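Local structure of Ras-related protein Rab-21 (Homo sapiens, 1YZU) at residues 82-87 against 114-119; 6-11 against 58-63. The protein belongs to the Rab branch of the Ras family of small P-loop proteins and carries GNP and a magnesium ion in this model. All blocks are in the same frame, centred on the assembly; numbering follows the deposited sequence.

Contact 1 of 2, residues 82-87 against 114-119; sequences AILVYD and LCIVGN. With GNP (phosphoaminophosphonic acid-guanylate ester), chain D.
Ile83 and Val117 give the closest side-chain packing here: their CG2 methyls meet at 3.6 Å on the sheet face they share with Val85, Cys115 and Asn119. The two segments are parallel neighbours in the central sheet, joined by five backbone hydrogen bonds. Leu84 sits in the middle of this run: its N donates to Cys115 O at 2.8 Å, and its O takes Val117 N. On the other face Leu84 CD1 lies 3.8 Å from Ile116 CD1, and Ile116 CG2 comes to 3.9 Å from CE2 of the Tyr86 ring, at an oblique approach. Tyr86 CG is wedged between its own backbone N and carbonyl carbon (chi1 72°), which folds the ring back across the neighbouring strand, with CA of Gly118 over one face; the exact spacing there is doubtful in the model. Packing slackens at the start of the strands, where Ala82 CB and Leu114 CD2 are 4.2 Å apart and Ile83 CG1 stays 4.3 Å from Cys115 SG. No side of the contact faces solvent.

At the other end the contact turns polar at Asn119. Its CB rests on Val85 CG1, and with CG anti to the backbone N (chi1 -174°) the amide is carried toward the nucleotide, ND2 reaching 3.1 Å from GNP N7. That amide is fixed by Val17 O at ND2 and Thr148 OG1 at OD1, and Asn119 opens the NKxD motif, whose Asp122 binds GNP. Helix 91-105, the crossover of this beta-alpha-beta unit, packs on Leu84, Tyr86 and Ile116, and helix 156-167 on Ile83 and Cys115; strands 5-13 and 144-148 flank the pair.

Contact 2 of 2, residues 6-11 against 58-63; sequences SFKVVL and AIWDTA
The DxxG motif of the Ras family begins where this contact ends: strand 53-61 runs parallel to strand 5-13 from Ala58 to Trp60, and leaves the sheet after Asp61, at Thr62. Four backbone hydrogen bonds join the pair, among them Trp60 N to Val9 O at 2.8 Å.

Lys8 and Trp60 meet on one face of the sheet. CG of Lys8 is anti to the backbone N (chi1 170°), and the extended chain beyond it passes over the indole, bringing CE to 3.8 Å from the centroid of the five-membered ring of Trp60. Lys8 NZ sits farther along, 4.6 Å from that centroid, in a cation-pi arrangement, and is also held by Tyr75 O and a salt bridge to Asp78. Val9 O lies at the edge of the indole, near its plane. On the opposite face Leu11 CD1 packs 3.7 Å from Ile59 CG2 and reaches CB of Asp61 at 3.8 Å.

Thr62 fastens the departing chain. Its OG1, set between the backbone N and carbonyl carbon (chi1 58°), donates to Leu11 O at 2.7 Å, and the Thr62 and Val10 side chains cross at about a right angle, their CG2 methyls 3.4 Å apart.

Asp61 itself points its carboxylate beyond the strands: OD2 is hydrogen-bonded to Thr20 OG1 of the probable P-loop, and the side chain lies about 4 Å from the magnesium ion. Apolar packing and the threonine hydrogen bond thus hold the backbone, while the carboxylate it carries reaches to the P-loop and the metal side.

How the contacts relate
Strands 81-87 and 5-13 lie side by side, so the two contacts form one continuous run of the sheet; Ile83 N probably hydrogen-bonds to Val10 O, and Ile83 CD1 touches Val9 CG1. Contact 1 is buried throughout, and its packing is mostly aliphatic. Contact 2, nearer the rim, has partly exposed residues on one face, where a cation-pi interaction takes the place of aliphatic packing. Both turn polar at the C-terminal ends of their strands, where GNP lies, but with different partners: Asn119 of 114-119 is near the guanine base, whereas Asp61 of 58-63 is near the magnesium ion.

Contact 1 of 2, residues 82-87 against 114-119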
loop_
_atom_site.group_PDB
_atom_site.type_symbol
_atom_site.label_atom_id
_atom_site.label_comp_id
_atom_site.label_asym_id
_atom_site.label_seq_id
_atom_site.Cartn_x
_atom_site.Cartn_y
_atom_site.Cartn_z
ATOM N N ALA A 82 0.822 5.275 -4.214
ATOM C CA ALA A 82 0.560 3.855 -4.309
ATOM C C ALA A 82 1.310 3.150 -3.186
ATOM O O ALA A 82 2.451 3.512 -2.849
ATOM C CB ALA A 82 1.006 3.319 -5.643
ATOM N N ILE A 83 0.655 2.150 -2.613
ATOM C CA ILE A 83 1.199 1.400 -1.492
ATOM C C ILE A 83 1.367 -0.029 -1.972
ATOM O O ILE A 83 0.380 -0.711 -2.239
ATOM C CB ILE A 83 0.244 1.452 -0.275
ATOM C CG1 ILE A 83 0.065 2.904 0.182
ATOM C CG2 ILE A 83 0.778 0.611 0.855
ATOM C CD1 ILE A 83 -1.069 3.150 1.158
ATOM N N LEU A 84 2.614 -0.466 -2.120
ATOM C CA LEU A 84 2.891 -1.835 -2.545
ATOM C C LEU A 84 3.191 -2.647 -1.309
ATOM O O LEU A 84 4.146 -2.360 -0.594
ATOM C CB LEU A 84 4.080 -1.909 -3.511
ATOM C CG LEU A 84 4.232 -0.837 -4.591
ATOM C CD1 LEU A 84 5.284 -1.290 -5.641
ATOM C CD2 LEU A 84 2.919 -0.548 -5.272
ATOM N N VAL A 85 2.379 -3.658 -1.074
ATOM C CA VAL A 85 2.465 -4.430 0.143
ATOM C C VAL A 85 3.077 -5.788 -0.133
ATOM O O VAL A 85 2.868 -6.409 -1.193
ATOM C CB VAL A 85 1.084 -4.652 0.785
ATOM C CG1 VAL A 85 1.231 -5.162 2.212
ATOM C CG2 VAL A 85 0.266 -3.354 0.767
ATOM N N TYR A 86 3.850 -6.236 0.841
ATOM C CA TYR A 86 4.354 -7.587 0.838
ATOM C C TYR A 86 4.326 -8.088 2.265
ATOM O O TYR A 86 4.118 -7.327 3.196
ATOM C CB TYR A 86 5.763 -7.635 0.252
ATOM C CG TYR A 86 6.809 -7.054 1.160
ATOM C CD1 TYR A 86 7.488 -7.860 2.053
ATOM C CD2 TYR A 86 7.104 -5.698 1.136
ATOM C CE1 TYR A 86 8.445 -7.340 2.905
ATOM C CE2 TYR A 86 8.054 -5.163 1.976
ATOM C CZ TYR A 86 8.738 -5.999 2.850
ATOM O OH TYR A 86 9.692 -5.508 3.701
ATOM N N ASP A 87 4.527 -9.387 2.400
ATOM C CA ASP A 87 4.414 -10.107 3.667
ATOM C C ASP A 87 5.837 -10.482 4.110
ATOM O O ASP A 87 6.563 -11.235 3.415
ATOM C CB ASP A 87 3.546 -11.345 3.410
ATOM C CG ASP A 87 3.369 -12.226 4.615
ATOM O OD1 ASP A 87 2.372 -12.992 4.618
ATOM O OD2 ASP A 87 4.217 -12.191 5.538
ATOM N N LEU A 114 5.444 6.426 -3.963
ATOM C CA LEU A 114 5.454 4.995 -3.749
ATOM C C LEU A 114 5.846 4.673 -2.334
ATOM O O LEU A 114 6.793 5.269 -1.798
ATOM C CB LEU A 114 6.473 4.293 -4.638
ATOM C CG LEU A 114 6.329 4.338 -6.142
ATOM C CD1 LEU A 114 6.967 3.083 -6.727
ATOM C CD2 LEU A 114 4.909 4.438 -6.558
ATOM N N CYS A 115 5.137 3.703 -1.761
ATOM C CA CYS A 115 5.468 3.143 -0.467
ATOM C C CYS A 115 5.661 1.653 -0.673
ATOM O O CYS A 115 4.917 1.018 -1.398
ATOM C CB CYS A 115 4.354 3.400 0.543
ATOM S SG CYS A 115 3.758 5.099 0.602
ATOM N N ILE A 116 6.694 1.097 -0.078
ATOM C CA ILE A 116 6.888 -0.333 -0.095
ATOM C C ILE A 116 6.637 -0.747 1.329
ATOM O O ILE A 116 7.332 -0.268 2.239
ATOM C CB ILE A 116 8.307 -0.679 -0.504
ATOM C CG1 ILE A 116 8.612 -0.097 -1.904
ATOM C CG2 ILE A 116 8.530 -2.181 -0.427
ATOM C CD1 ILE A 116 8.016 -0.836 -3.046
ATOM N N VAL A 117 5.629 -1.602 1.533
ATOM C CA VAL A 117 5.189 -1.949 2.890
ATOM C C VAL A 117 5.360 -3.420 3.238
ATOM O O VAL A 117 4.679 -4.299 2.688
ATOM C CB VAL A 117 3.728 -1.524 3.135
ATOM C CG1 VAL A 117 3.283 -1.920 4.535
ATOM C CG2 VAL A 117 3.580 -0.016 2.954
ATOM N N GLY A 118 6.296 -3.673 4.153
ATOM C CA GLY A 118 6.455 -4.981 4.772
ATOM C C GLY A 118 5.427 -5.115 5.868
ATOM O O GLY A 118 5.607 -4.586 6.961
ATOM N N ASN A 119 4.335 -5.805 5.552
ATOM C CA ASN A 119 3.232 -6.025 6.494
ATOM C C ASN A 119 3.441 -7.337 7.261
ATOM O O ASN A 119 4.221 -8.208 6.840
ATOM C CB ASN A 119 1.909 -6.026 5.725
ATOM C CG ASN A 119 0.674 -6.100 6.624
ATOM O OD1 ASN A 119 0.536 -5.360 7.606
ATOM N ND2 ASN A 119 -0.255 -6.981 6.256
HETATM P PG GNP D . -6.389 -10.304 -1.773
HETATM O O1G GNP D . -6.713 -11.723 -2.230
HETATM O O2G GNP D . -7.590 -9.386 -1.616
HETATM O O3G GNP D . -5.348 -9.778 -2.781
HETATM N N3B GNP D . -5.551 -10.391 -0.413
HETATM P PB GNP D . -5.198 -9.186 0.570
HETATM O O1B GNP D . -3.853 -8.615 0.305
HETATM O O2B GNP D . -6.331 -8.238 0.464
HETATM O O3A GNP D . -5.063 -9.839 1.966
HETATM P PA GNP D . -5.974 -9.820 3.215
HETATM O O1A GNP D . -6.091 -8.431 3.743
HETATM O O2A GNP D . -7.234 -10.535 2.945
HETATM O "O5'" GNP D . -5.215 -10.680 4.290
HETATM C "C5'" GNP D . -4.882 -12.028 3.903
HETATM C "C4'" GNP D . -4.509 -12.883 5.094
HETATM O "O4'" GNP D . -3.419 -12.209 5.761
HETATM C "C3'" GNP D . -5.622 -13.030 6.131
HETATM O "O3'" GNP D . -5.579 -14.304 6.844
HETATM C "C2'" GNP D . -5.345 -11.835 7.037
HETATM O "O2'" GNP D . -5.939 -11.961 8.298
HETATM C "C1'" GNP D . -3.809 -11.892 7.084
HETATM N N9 GNP D . -3.183 -10.641 7.521
HETATM C C8 GNP D . -3.312 -9.384 6.966
HETATM N N7 GNP D . -2.641 -8.450 7.604
HETATM C C5 GNP D . -2.012 -9.133 8.643
HETATM C C6 GNP D . -1.121 -8.688 9.658
HETATM O O6 GNP D . -0.692 -7.535 9.902
HETATM N N1 GNP D . -0.757 -9.736 10.518
HETATM C C2 GNP D . -1.113 -11.054 10.385
HETATM N N2 GNP D . -0.629 -11.911 11.308
HETATM N N3 GNP D . -1.918 -11.483 9.428
HETATM C C4 GNP D . -2.339 -10.484 8.604
#

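Contact 2 of 2, residues 6-11 against 58-63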
loop_
_atom_site.group_PDB
_atom_site.type_symbol
_atom_site.label_atom_id
_atom_site.label_comp_id
_atom_site.label_asym_id
_atom_site.label_seq_id
_atom_site.Cartn_x
_atom_site.Cartn_y
_atom_site.Cartn_z
ATOM N N SER A 6 -7.406 16.713 -1.696
ATOM C CA SER A 6 -8.070 15.505 -2.114
ATOM C C SER A 6 -7.002 14.635 -2.704
ATOM O O SER A 6 -6.314 15.079 -3.619
ATOM C CB SER A 6 -9.118 15.825 -3.161
ATOM O OG SER A 6 -10.338 15.173 -2.833
ATOM N N PHE A 7 -6.840 13.421 -2.171
ATOM C CA PHE A 7 -5.819 12.481 -2.667
ATOM C C PHE A 7 -6.364 11.078 -2.956
ATOM O O PHE A 7 -7.245 10.600 -2.262
ATOM C CB PHE A 7 -4.657 12.345 -1.671
ATOM C CG PHE A 7 -3.805 13.579 -1.536
ATOM C CD1 PHE A 7 -3.428 14.046 -0.266
ATOM C CD2 PHE A 7 -3.369 14.288 -2.662
ATOM C CE1 PHE A 7 -2.632 15.171 -0.135
ATOM C CE2 PHE A 7 -2.596 15.423 -2.524
ATOM C CZ PHE A 7 -2.218 15.857 -1.265
ATOM N N LYS A 8 -5.791 10.431 -3.970
ATOM C CA LYS A 8 -6.116 9.062 -4.350
ATOM C C LYS A 8 -4.884 8.175 -4.148
ATOM O O LYS A 8 -3.776 8.543 -4.519
ATOM C CB LYS A 8 -6.592 9.010 -5.810
ATOM C CG LYS A 8 -6.740 7.605 -6.376
ATOM C CD LYS A 8 -7.650 7.603 -7.570
ATOM C CE LYS A 8 -7.627 6.273 -8.308
ATOM N NZ LYS A 8 -8.473 6.370 -9.557
ATOM N N VAL A 9 -5.088 7.011 -3.550
ATOM C CA VAL A 9 -4.006 6.108 -3.197
ATOM C C VAL A 9 -4.475 4.718 -3.595
ATOM O O VAL A 9 -5.615 4.371 -3.377
ATOM C CB VAL A 9 -3.696 6.228 -1.659
ATOM C CG1 VAL A 9 -2.872 5.078 -1.125
ATOM C CG2 VAL A 9 -2.996 7.550 -1.371
ATOM N N VAL A 10 -3.602 3.918 -4.187
ATOM C CA VAL A 10 -3.992 2.574 -4.589
ATOM C C VAL A 10 -3.092 1.563 -3.903
ATOM O O VAL A 10 -1.936 1.832 -3.686
ATOM C CB VAL A 10 -4.002 2.405 -6.125
ATOM C CG1 VAL A 10 -2.652 2.668 -6.717
ATOM C CG2 VAL A 10 -4.503 1.015 -6.505
ATOM N N LEU A 11 -3.671 0.421 -3.545
ATOM C CA LEU A 11 -3.012 -0.639 -2.817
ATOM C C LEU A 11 -2.691 -1.776 -3.763
ATOM O O LEU A 11 -3.556 -2.230 -4.506
ATOM C CB LEU A 11 -3.958 -1.188 -1.745
ATOM C CG LEU A 11 -4.274 -0.228 -0.607
ATOM C CD1 LEU A 11 -5.519 -0.649 0.100
ATOM C CD2 LEU A 11 -3.126 -0.191 0.365
ATOM N N ALA A 58 -8.994 9.015 -0.477
ATOM C CA ALA A 58 -9.657 7.840 -1.022
ATOM C C ALA A 58 -8.590 6.773 -1.202
ATOM O O ALA A 58 -7.550 7.033 -1.822
ATOM C CB ALA A 58 -10.301 8.162 -2.355
ATOM N N ILE A 59 -8.824 5.607 -0.610
ATOM C CA ILE A 59 -7.882 4.523 -0.663
ATOM C C ILE A 59 -8.528 3.397 -1.445
ATOM O O ILE A 59 -9.644 2.961 -1.134
ATOM C CB ILE A 59 -7.474 4.076 0.742
ATOM C CG1 ILE A 59 -6.855 5.269 1.500
ATOM C CG2 ILE A 59 -6.488 2.925 0.671
ATOM C CD1 ILE A 59 -6.942 5.192 3.072
ATOM N N TRP A 60 -7.828 2.974 -2.488
ATOM C CA TRP A 60 -8.307 1.986 -3.415
ATOM C C TRP A 60 -7.630 0.643 -3.147
ATOM O O TRP A 60 -6.416 0.570 -2.885
ATOM C CB TRP A 60 -8.032 2.452 -4.824
ATOM C CG TRP A 60 -8.864 3.604 -5.197
ATOM C CD1 TRP A 60 -8.704 4.893 -4.816
ATOM C CD2 TRP A 60 -10.025 3.572 -6.000
ATOM N NE1 TRP A 60 -9.693 5.683 -5.355
ATOM C CE2 TRP A 60 -10.515 4.888 -6.092
ATOM C CE3 TRP A 60 -10.697 2.554 -6.669
ATOM C CZ2 TRP A 60 -11.640 5.212 -6.830
ATOM C CZ3 TRP A 60 -11.823 2.874 -7.397
ATOM C CH2 TRP A 60 -12.278 4.192 -7.480
ATOM N N ASP A 61 -8.434 -0.408 -3.175
ATOM C CA ASP A 61 -7.973 -1.731 -2.871
ATOM C C ASP A 61 -8.355 -2.601 -4.059
ATOM O O ASP A 61 -9.468 -2.568 -4.569
ATOM C CB ASP A 61 -8.606 -2.210 -1.569
ATOM C CG ASP A 61 -8.146 -3.577 -1.154
ATOM O OD1 ASP A 61 -7.124 -4.061 -1.675
ATOM O OD2 ASP A 61 -8.812 -4.172 -0.284
ATOM N N THR A 62 -7.398 -3.392 -4.483
ATOM C CA THR A 62 -7.400 -3.900 -5.819
ATOM C C THR A 62 -7.715 -5.391 -5.818
ATOM O O THR A 62 -7.540 -6.058 -4.798
ATOM C CB THR A 62 -6.044 -3.585 -6.460
ATOM O OG1 THR A 62 -5.002 -4.165 -5.663
ATOM C CG2 THR A 62 -5.872 -2.048 -6.542
ATOM N N ALA A 63 -8.190 -5.887 -6.964
ATOM C CA ALA A 63 -8.666 -7.270 -7.106
ATOM C C ALA A 63 -7.850 -8.105 -8.103
ATOM O O ALA A 63 -8.417 -8.937 -8.815
ATOM C CB ALA A 63 -10.144 -7.250 -7.526
#